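Local structure of putative agmatinase (Clostridium difficile, 3LHL) at residues N9-V15 with K89-G95; L50-Y55 with C271-D276. The protein probably hydrolyses agmatine to putrescine and urea as a manganese-dependent member of the arginase family. All coordinates share one frame; numbering follows the deposited sequence.

Interaction 1: residues N9-V15 with K89-G95; sequences NLIVFGV and KVPFMIG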
# COMPACT_ATOMS: atom_id res chain seq x y z
N ASN A 9 -4.07 -18.04 -3.96
CA ASN A 9 -3.79 -17.66 -2.58
C ASN A 9 -3.73 -16.14 -2.45
O ASN A 9 -3.86 -15.60 -1.36
CB ASN A 9 -2.45 -18.26 -2.12
CG ASN A 9 -2.47 -19.78 -2.11
OD1 ASN A 9 -3.35 -20.40 -1.52
ND2 ASN A 9 -1.48 -20.39 -2.77
N LEU A 10 -3.55 -15.46 -3.58
CA LEU A 10 -3.48 -14.00 -3.60
C LEU A 10 -4.65 -13.46 -4.42
O LEU A 10 -4.82 -13.80 -5.59
CB LEU A 10 -2.16 -13.55 -4.22
CG LEU A 10 -1.83 -12.05 -4.25
CD1 LEU A 10 -1.80 -11.48 -2.83
CD2 LEU A 10 -0.49 -11.84 -4.94
N ILE A 11 -5.47 -12.62 -3.78
CA ILE A 11 -6.64 -12.04 -4.42
C ILE A 11 -6.43 -10.53 -4.59
O ILE A 11 -6.41 -9.78 -3.61
CB ILE A 11 -7.91 -12.28 -3.58
CG1 ILE A 11 -8.02 -13.77 -3.22
CG2 ILE A 11 -9.15 -11.80 -4.34
CD1 ILE A 11 -8.10 -14.70 -4.42
N VAL A 12 -6.28 -10.12 -5.84
CA VAL A 12 -6.05 -8.73 -6.20
C VAL A 12 -7.36 -8.06 -6.60
O VAL A 12 -8.10 -8.59 -7.43
CB VAL A 12 -5.09 -8.62 -7.41
CG1 VAL A 12 -4.81 -7.16 -7.72
CG2 VAL A 12 -3.81 -9.38 -7.13
N PHE A 13 -7.65 -6.91 -6.01
CA PHE A 13 -8.87 -6.20 -6.35
C PHE A 13 -8.64 -4.70 -6.28
O PHE A 13 -7.76 -4.23 -5.55
CB PHE A 13 -10.03 -6.63 -5.43
CG PHE A 13 -9.87 -6.24 -3.99
CD1 PHE A 13 -10.49 -5.09 -3.49
CD2 PHE A 13 -9.10 -7.02 -3.12
CE1 PHE A 13 -10.35 -4.73 -2.15
CE2 PHE A 13 -8.96 -6.66 -1.78
CZ PHE A 13 -9.59 -5.51 -1.29
N GLY A 14 -9.40 -3.96 -7.07
CA GLY A 14 -9.25 -2.52 -7.09
C GLY A 14 -10.33 -1.82 -6.31
O GLY A 14 -11.43 -2.34 -6.14
N VAL A 15 -9.99 -0.63 -5.81
CA VAL A 15 -10.91 0.20 -5.05
C VAL A 15 -10.74 1.63 -5.55
O VAL A 15 -9.88 2.36 -5.06
CB VAL A 15 -10.59 0.17 -3.53
CG1 VAL A 15 -11.54 1.10 -2.79
CG2 VAL A 15 -10.71 -1.25 -3.00
N LYS A 89 -6.81 -16.41 2.51
CA LYS A 89 -6.12 -15.93 1.32
C LYS A 89 -5.60 -14.53 1.62
O LYS A 89 -6.04 -13.88 2.57
CB LYS A 89 -7.07 -15.89 0.13
CG LYS A 89 -7.64 -17.25 -0.24
CD LYS A 89 -8.69 -17.13 -1.33
CE LYS A 89 -9.27 -18.49 -1.68
NZ LYS A 89 -8.20 -19.45 -2.07
N VAL A 90 -4.66 -14.07 0.80
CA VAL A 90 -4.07 -12.77 0.98
C VAL A 90 -4.76 -11.71 0.13
O VAL A 90 -4.87 -11.85 -1.09
CB VAL A 90 -2.56 -12.79 0.61
CG1 VAL A 90 -1.96 -11.39 0.75
CG2 VAL A 90 -1.84 -13.77 1.51
N PRO A 91 -5.26 -10.65 0.77
CA PRO A 91 -5.93 -9.59 0.02
C PRO A 91 -4.88 -8.60 -0.48
O PRO A 91 -4.03 -8.16 0.29
CB PRO A 91 -6.87 -8.97 1.05
CG PRO A 91 -6.09 -9.10 2.32
CD PRO A 91 -5.51 -10.51 2.22
N PHE A 92 -4.92 -8.29 -1.77
CA PHE A 92 -4.00 -7.33 -2.36
C PHE A 92 -4.87 -6.26 -3.00
O PHE A 92 -5.44 -6.46 -4.08
CB PHE A 92 -3.11 -8.02 -3.40
CG PHE A 92 -1.94 -7.19 -3.84
CD1 PHE A 92 -0.89 -7.77 -4.54
CD2 PHE A 92 -1.89 -5.82 -3.57
CE1 PHE A 92 0.19 -7.01 -4.97
CE2 PHE A 92 -0.80 -5.05 -4.00
CZ PHE A 92 0.24 -5.65 -4.69
N MSE A 93 -4.98 -5.13 -2.32
CA MSE A 93 -5.81 -4.02 -2.77
C MSE A 93 -5.03 -2.96 -3.56
O MSE A 93 -3.93 -2.55 -3.18
CB MSE A 93 -6.49 -3.40 -1.55
CG MSE A 93 -7.46 -2.27 -1.83
SE MSE A 93 -8.44 -1.75 -0.21
CE MSE A 93 -6.92 -1.23 0.88
N ILE A 94 -5.62 -2.55 -4.68
CA ILE A 94 -5.05 -1.52 -5.55
C ILE A 94 -6.05 -0.40 -5.41
O ILE A 94 -7.03 -0.34 -6.15
CB ILE A 94 -5.04 -1.94 -7.03
CG1 ILE A 94 -4.30 -3.26 -7.21
CG2 ILE A 94 -4.41 -0.83 -7.86
CD1 ILE A 94 -2.88 -3.26 -6.70
N GLY A 95 -5.82 0.50 -4.47
CA GLY A 95 -6.80 1.54 -4.29
C GLY A 95 -6.53 2.89 -4.88
O GLY A 95 -5.64 3.09 -5.72
O HOH W 1 -5.85 -20.30 -0.72
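The F13 ring has M93 CA over one face, offset toward the rim, and meets P91 CB at its edge, near the ring plane, while the F92 ring on the other side of the sheet takes L10 CD2 at its edge. These rings belong to neighbouring parallel strands, 10-15 and 90-95, of the arginase-family alpha/beta fold, an eight-stranded parallel sheet with helices on both faces. F13 CG lies between its own backbone N and carbonyl carbon (chi1 67°), which turns the ring across to the M93 chain: M93 CB stands 4.2 Å from the F13 ring centroid, an off-centre CH-pi contact. M93 is selenomethionine, and its SE lies obliquely to the same ring in a Met-aromatic contact. V15 CG2 closes on M93 CG at 3.6 Å. On the opposite face L10 CD1 touches both V90 CG1 and F92 CB, and helix 258-278 covers L10, F92 and I94; helix 70-86 covers I11, F13, V15 and M93. Six backbone hydrogen bonds zip the strands, from V90 N to N9 O (2.8 Å) through to V15 N to I94 O (3.0 Å). K89 lays its CD against I11 CG1, and its NZ bonds S8 O and a water, which in turn donates to N9 OD1 at 2.6 Å.

Interaction 2: residues L50-Y55 with C271-D276; sequences LDLEDY and CLIISD
L272 and L50 both set CG anti to the carbonyl carbon (chi1 -70° and -65°), an arrangement that carries the L272 methyls off the helix into the bend of 50-55 and sends L50 back past them in the opposite direction. Y55 adopts the same kind of first torsion, and its ring comes to stand against the helix at S275 and D276. The contact joins the outer side of helix 258-278, the last helix of the fold, to the connection that runs from the small antiparallel pair 44-45 and 50-51, through a 3-10 turn at 52-54, into strand 57-62. L272 CD2 presses on L52 N at 3.3 Å and on the carbonyl carbon of D51, meets L52 CD2 at 3.6 Å, the two side chains crossing at about a right angle, and touches Y55 CE2 obliquely to the ring. L50 CD1 reaches I273 CD1 more loosely, and L52 CD2 extends to C271 CB. The Y55 ring is sandwiched. D54 CB sits over the centre of one face, and S275 CB lies over the opposite face, 4.0 Å from the centroid, as a CH-pi contact. S275 OG turns back to C271 O at 2.8 Å, a carbonyl that also accepts from S275 N, so the hydroxyl is bonded within the helix, while S275 CB meets the ring. The turn is held by an Asx turn in which D51 OD1 accepts from E53 N at 3.0 Å and also bonds T43 OG1. D276 OD1 approaches Y55 OH to 3.3 Å. The contact therefore rests mainly on apolar packing and the ring sandwich, with S275 OG bonded inside its own helix and D51 OD1 to E53 N and T43 OG1.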
# COMPACT_ATOMS: atom_id res chain seq x y z
N LEU A 50 11.42 -14.32 -11.41
CA LEU A 50 10.17 -14.99 -11.08
C LEU A 50 9.21 -14.65 -12.21
O LEU A 50 9.38 -13.62 -12.87
CB LEU A 50 9.62 -14.47 -9.75
CG LEU A 50 10.45 -14.76 -8.49
CD1 LEU A 50 9.83 -14.04 -7.30
CD2 LEU A 50 10.50 -16.26 -8.25
N ASP A 51 8.21 -15.50 -12.44
CA ASP A 51 7.25 -15.27 -13.52
C ASP A 51 5.82 -15.42 -13.01
O ASP A 51 5.48 -16.44 -12.41
CB ASP A 51 7.50 -16.28 -14.65
CG ASP A 51 6.92 -15.83 -15.98
OD1 ASP A 51 5.72 -15.51 -16.06
OD2 ASP A 51 7.68 -15.80 -16.97
N LEU A 52 4.99 -14.42 -13.27
CA LEU A 52 3.59 -14.47 -12.84
C LEU A 52 2.88 -15.75 -13.28
O LEU A 52 1.94 -16.20 -12.63
CB LEU A 52 2.82 -13.26 -13.37
CG LEU A 52 3.06 -11.92 -12.67
CD1 LEU A 52 2.26 -10.82 -13.35
CD2 LEU A 52 2.66 -12.04 -11.20
N GLU A 53 3.34 -16.34 -14.38
CA GLU A 53 2.73 -17.55 -14.93
C GLU A 53 2.89 -18.80 -14.08
O GLU A 53 2.18 -19.79 -14.30
CB GLU A 53 3.28 -17.81 -16.33
CG GLU A 53 2.92 -16.74 -17.34
CD GLU A 53 3.47 -17.02 -18.72
OE1 GLU A 53 4.72 -17.10 -18.86
OE2 GLU A 53 2.66 -17.16 -19.67
N ASP A 54 3.81 -18.79 -13.12
CA ASP A 54 4.01 -19.95 -12.27
C ASP A 54 3.11 -19.92 -11.04
O ASP A 54 3.22 -20.78 -10.17
CB ASP A 54 5.46 -20.04 -11.79
CG ASP A 54 6.45 -20.08 -12.93
OD1 ASP A 54 6.16 -20.72 -13.96
OD2 ASP A 54 7.54 -19.49 -12.78
N TYR A 55 2.20 -18.95 -10.97
CA TYR A 55 1.36 -18.84 -9.79
C TYR A 55 -0.13 -18.70 -10.02
O TYR A 55 -0.58 -18.33 -11.11
CB TYR A 55 1.83 -17.65 -8.94
CG TYR A 55 3.31 -17.65 -8.69
CD1 TYR A 55 3.89 -18.56 -7.81
CD2 TYR A 55 4.15 -16.76 -9.37
CE1 TYR A 55 5.27 -18.60 -7.63
CE2 TYR A 55 5.53 -16.79 -9.20
CZ TYR A 55 6.08 -17.72 -8.32
OH TYR A 55 7.45 -17.78 -8.17
N CYS A 271 3.24 -9.08 -6.41
CA CYS A 271 2.48 -10.31 -6.56
C CYS A 271 3.48 -11.47 -6.58
O CYS A 271 3.28 -12.48 -5.92
CB CYS A 271 1.67 -10.31 -7.85
SG CYS A 271 0.16 -9.30 -7.81
N LEU A 272 4.54 -11.31 -7.36
CA LEU A 272 5.55 -12.35 -7.46
C LEU A 272 6.13 -12.67 -6.08
O LEU A 272 6.14 -13.82 -5.65
CB LEU A 272 6.67 -11.89 -8.41
CG LEU A 272 6.24 -11.83 -9.88
CD1 LEU A 272 7.34 -11.21 -10.73
CD2 LEU A 272 5.90 -13.24 -10.37
N ILE A 273 6.59 -11.64 -5.39
CA ILE A 273 7.17 -11.79 -4.07
C ILE A 273 6.26 -12.52 -3.09
O ILE A 273 6.68 -13.46 -2.42
CB ILE A 273 7.57 -10.40 -3.51
CG1 ILE A 273 9.08 -10.24 -3.59
CG2 ILE A 273 7.07 -10.21 -2.08
CD1 ILE A 273 9.62 -10.46 -4.98
N ILE A 274 5.00 -12.09 -3.01
CA ILE A 274 4.05 -12.70 -2.09
C ILE A 274 3.68 -14.11 -2.56
O ILE A 274 3.67 -15.05 -1.76
CB ILE A 274 2.77 -11.83 -1.97
CG1 ILE A 274 3.14 -10.44 -1.46
CG2 ILE A 274 1.78 -12.48 -1.01
CD1 ILE A 274 1.99 -9.46 -1.49
N SER A 275 3.39 -14.25 -3.85
CA SER A 275 3.01 -15.55 -4.40
C SER A 275 4.08 -16.60 -4.18
O SER A 275 3.77 -17.76 -3.89
CB SER A 275 2.71 -15.42 -5.89
OG SER A 275 1.56 -14.63 -6.10
N ASP A 276 5.34 -16.20 -4.32
CA ASP A 276 6.44 -17.14 -4.15
C ASP A 276 6.55 -17.64 -2.71
O ASP A 276 6.84 -18.81 -2.49
CB ASP A 276 7.76 -16.50 -4.57
CG ASP A 276 8.91 -17.49 -4.56
OD1 ASP A 276 8.82 -18.50 -5.30
OD2 ASP A 276 9.90 -17.28 -3.83

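Interaction 2 lies on the outer side of helix 258-278, whose inner side covers the L10, V12 and F92 face of interaction 1. Their centres are 14 Å apart, yet they touch through the helix: L10 CD2 meets S275 OG at 3.6 Å, and F92 CE1 meets C271 SG at 3.7 Å. C271 and S275 thus serve both contacts, packing against the strands and against the 50-55 connection as well. The C-terminal end of interaction 1 is the part nearer the manganese site: G95 lies about 11 Å from a bound manganese, and the M93 side chain is about 7 Å from that of the metal ligand H98. Interaction 2 lies away from the residues that bind the metals.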